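Local atomic coordinates of beta-fructofuranosidase, insoluble isoenzyme CWINV1 (Arabidopsis thaliana, PDB entry 2OXB), a protein that hydrolyses sucrose and 1-kestose, and less readily neokestose and levan, by releasing terminal non-reducing beta-D-fructofuranoside residues. Residues Arg449-Lys453 against Glu454-Lys458. The protein carries 1 engineered substitution. Residues are numbered along the deposited sequence; the frame is centred on the assembly and turned at random.
Sequences RSSLK and EDNDK. With NAG (2-acetamido-2-deoxy-beta-D-glucopyranose), chain C.
S450 and K458 meet where the loop folds back on itself. The CB of S450 points toward the returning arm, and its OG lies 4.0 Å from K458 NZ while hydrogen-bonding T423. The lysine chain is bent at its second and fourth torsions, and its ammonium end is hydrogen-bonded to the carbonyl O of Q447. Its close approach to the backbone nitrogens of S450 and S451, donors like itself, makes the exact placement of this end doubtful. With the same caution, S451 OG lies near K458 CE, 3.2 Å away. S451 OG sits between its backbone N and carbonyl carbon, which turns it into the loop, 3.1 Å from N456 ND2. At K453 the backbone takes over: its carbonyl O accepts a hydrogen bond of 2.9 Å from N456 ND2. The bond is bent, 141° at the hydrogen, and the oxygen lies 25° out of the N456 amide plane. Replacing N456 with alanine is likely to leave the K453 carbonyl without this side-chain donor and to lose the tie between the two arms of the loop. The K453 chain, extended throughout and with CG trans to N (chi1 -179°), runs across D455, its CE 4.1 Å from D455 CB. K453 NZ stays 5.7 Å from D455 OD2 and forms its salt bridge with D302, in helix 300-306. Further on, D457 OD1 accepts a 3.1 Å hydrogen bond from O3 of the N-linked NAG of N295, and D457 is also backbone hydrogen-bonded to S297. D455 and D457 each centre an inverse gamma turn within this irregular loop, which joins antiparallel strands 439-446 and 461-465 of the C-terminal beta-sandwich of family 32 glycosyl hydrolases and reaches the N-terminal propeller domain through D302 and S297.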
ATOM      1  N   ARG A 449      14.392  14.919  10.607  1.00 30.46           N
ATOM      2  CA  ARG A 449      14.838  14.775  11.993  1.00 32.88           C
ATOM      3  C   ARG A 449      14.165  13.579  12.683  1.00 34.90           C
ATOM      4  O   ARG A 449      14.151  13.501  13.907  1.00 36.13           O
ATOM      5  CB  ARG A 449      14.556  16.056  12.808  1.00 33.68           C
ATOM      6  CG  ARG A 449      15.544  17.233  12.594  1.00 33.05           C
ATOM      7  CD  ARG A 449      15.187  18.100  11.387  1.00 32.93           C
ATOM      8  NE  ARG A 449      16.335  18.343  10.510  1.00 33.60           N
ATOM      9  CZ  ARG A 449      17.477  18.913  10.893  1.00 32.81           C
ATOM     10  NH1 ARG A 449      17.638  19.314  12.149  1.00 33.14           N
ATOM     11  NH2 ARG A 449      18.463  19.073  10.019  1.00 28.32           N
ATOM     12  N   SER A 450      13.620  12.648  11.901  1.00 35.50           N
ATOM     13  CA  SER A 450      12.950  11.479  12.465  1.00 35.72           C
ATOM     14  C   SER A 450      13.790  10.680  13.456  1.00 36.08           C
ATOM     15  O   SER A 450      13.237   9.976  14.306  1.00 36.14           O
ATOM     16  CB  SER A 450      12.466  10.539  11.352  1.00 37.04           C
ATOM     17  OG  SER A 450      11.241  10.991  10.783  1.00 38.52           O
ATOM     18  N   SER A 451      15.113  10.777  13.354  1.00 35.68           N
ATOM     19  CA  SER A 451      15.981  10.043  14.264  1.00 36.08           C
ATOM     20  C   SER A 451      17.295  10.759  14.382  1.00 37.60           C
ATOM     21  O   SER A 451      17.556  11.711  13.642  1.00 38.51           O
ATOM     22  CB  SER A 451      16.239   8.635  13.756  1.00 36.58           C
ATOM     23  OG  SER A 451      17.287   8.631  12.816  1.00 37.16           O
ATOM     24  N   LEU A 452      18.123  10.297  15.317  1.00 38.65           N
ATOM     25  CA  LEU A 452      19.435  10.897  15.560  1.00 38.68           C
ATOM     26  C   LEU A 452      20.553  10.217  14.785  1.00 39.36           C
ATOM     27  O   LEU A 452      21.596  10.825  14.532  1.00 39.67           O
ATOM     28  CB  LEU A 452      19.768  10.865  17.056  1.00 37.43           C
ATOM     29  CG  LEU A 452      19.149  11.944  17.933  1.00 36.26           C
ATOM     30  CD1 LEU A 452      19.437  11.649  19.384  1.00 35.46           C
ATOM     31  CD2 LEU A 452      19.722  13.294  17.529  1.00 38.76           C
ATOM     32  N   LYS A 453      20.333   8.957  14.419  1.00 40.00           N
ATOM     33  CA  LYS A 453      21.323   8.194  13.665  1.00 40.69           C
ATOM     34  C   LYS A 453      21.270   8.633  12.195  1.00 41.72           C
ATOM     35  O   LYS A 453      20.323   8.308  11.482  1.00 42.04           O
ATOM     36  CB  LYS A 453      21.023   6.699  13.795  1.00 40.02           C
ATOM     37  CG  LYS A 453      22.000   5.812  13.071  1.00 39.46           C
ATOM     38  CD  LYS A 453      21.766   4.352  13.392  1.00 40.48           C
ATOM     39  CE  LYS A 453      22.837   3.510  12.730  1.00 40.77           C
ATOM     40  NZ  LYS A 453      22.747   2.088  13.109  1.00 41.62           N
ATOM     41  N   GLU A 454      22.286   9.377  11.758  1.00 42.40           N
ATOM     42  CA  GLU A 454      22.357   9.895  10.391  1.00 42.38           C
ATOM     43  C   GLU A 454      22.136   8.814   9.336  1.00 42.03           C
ATOM     44  O   GLU A 454      21.687   9.107   8.222  1.00 42.18           O
ATOM     45  CB  GLU A 454      23.706  10.603  10.150  1.00 43.02           C
ATOM     46  CG  GLU A 454      23.816  11.356   8.812  1.00 45.15           C
ATOM     47  CD  GLU A 454      25.208  11.942   8.548  1.00 46.71           C
ATOM     48  OE1 GLU A 454      25.698  12.730   9.389  1.00 47.85           O
ATOM     49  OE2 GLU A 454      25.804  11.622   7.489  1.00 45.84           O
ATOM     50  N   ASP A 455      22.438   7.568   9.689  1.00 40.41           N
ATOM     51  CA  ASP A 455      22.259   6.458   8.759  1.00 41.13           C
ATOM     52  C   ASP A 455      20.834   5.916   8.727  1.00 40.43           C
ATOM     53  O   ASP A 455      20.546   4.890   9.338  1.00 41.58           O
ATOM     54  CB  ASP A 455      23.215   5.308   9.093  1.00 42.08           C
ATOM     55  CG  ASP A 455      24.613   5.545   8.566  1.00 42.97           C
ATOM     56  OD1 ASP A 455      24.735   5.928   7.381  1.00 43.24           O
ATOM     57  OD2 ASP A 455      25.582   5.343   9.331  1.00 42.63           O
ATOM     58  N   ASN A 456      19.951   6.604   8.009  1.00 39.34           N
ATOM     59  CA  ASN A 456      18.555   6.187   7.863  1.00 38.31           C
ATOM     60  C   ASN A 456      17.953   6.879   6.648  1.00 36.64           C
ATOM     61  O   ASN A 456      18.448   7.904   6.208  1.00 37.73           O
ATOM     62  CB  ASN A 456      17.722   6.548   9.110  1.00 38.96           C
ATOM     63  CG  ASN A 456      17.916   5.571  10.271  1.00 37.58           C
ATOM     64  OD1 ASN A 456      17.604   4.385  10.169  1.00 36.51           O
ATOM     65  ND2 ASN A 456      18.425   6.080  11.387  1.00 38.25           N
ATOM     66  N   ASP A 457      16.881   6.310   6.116  1.00 35.99           N
ATOM     67  CA  ASP A 457      16.192   6.867   4.960  1.00 33.79           C
ATOM     68  C   ASP A 457      15.390   8.093   5.410  1.00 32.12           C
ATOM     69  O   ASP A 457      14.188   8.005   5.643  1.00 31.81           O
ATOM     70  CB  ASP A 457      15.267   5.792   4.391  1.00 34.88           C
ATOM     71  CG  ASP A 457      15.127   5.871   2.891  1.00 36.82           C
ATOM     72  OD1 ASP A 457      14.682   4.872   2.281  1.00 35.96           O
ATOM     73  OD2 ASP A 457      15.459   6.931   2.328  1.00 37.96           O
ATOM     74  N   LYS A 458      16.067   9.232   5.539  1.00 31.09           N
ATOM     75  CA  LYS A 458      15.433  10.485   5.979  1.00 31.54           C
ATOM     76  C   LYS A 458      14.642  11.254   4.915  1.00 29.46           C
ATOM     77  O   LYS A 458      14.168  12.363   5.188  1.00 28.38           O
ATOM     78  CB  LYS A 458      16.490  11.440   6.554  1.00 33.22           C
ATOM     79  CG  LYS A 458      16.452  11.616   8.061  1.00 36.46           C
ATOM     80  CD  LYS A 458      16.785  10.310   8.769  1.00 39.94           C
ATOM     81  CE  LYS A 458      16.645  10.460  10.270  1.00 40.74           C
ATOM     82  NZ  LYS A 458      15.280  10.950  10.615  1.00 40.78           N
TER
HETATM   83  C1  NAG C 660      13.982   0.551  -0.476  1.00 40.16           C
HETATM   84  C2  NAG C 660      13.865   2.037  -0.848  1.00 41.29           C
HETATM   85  C3  NAG C 660      15.188   2.802  -0.643  1.00 42.27           C
HETATM   86  C4  NAG C 660      15.903   2.447   0.664  1.00 42.56           C
HETATM   87  C5  NAG C 660      15.983   0.925   0.733  1.00 43.79           C
HETATM   88  C6  NAG C 660      16.750   0.325   1.904  1.00 44.53           C
HETATM   89  C7  NAG C 660      14.345   2.525  -3.166  1.00 45.38           C
HETATM   90  C8  NAG C 660      15.100   1.431  -3.914  1.00 45.81           C
HETATM   91  N2  NAG C 660      13.464   2.155  -2.238  1.00 42.86           N
HETATM   92  O3  NAG C 660      14.951   4.202  -0.692  1.00 40.76           O
HETATM   93  O4  NAG C 660      17.205   3.009   0.649  1.00 45.09           O
HETATM   94  O5  NAG C 660      14.658   0.387   0.768  1.00 41.31           O
HETATM   95  O6  NAG C 660      16.870  -1.086   1.755  1.00 43.87           O
HETATM   96  O7  NAG C 660      14.569   3.704  -3.433  1.00 46.90           O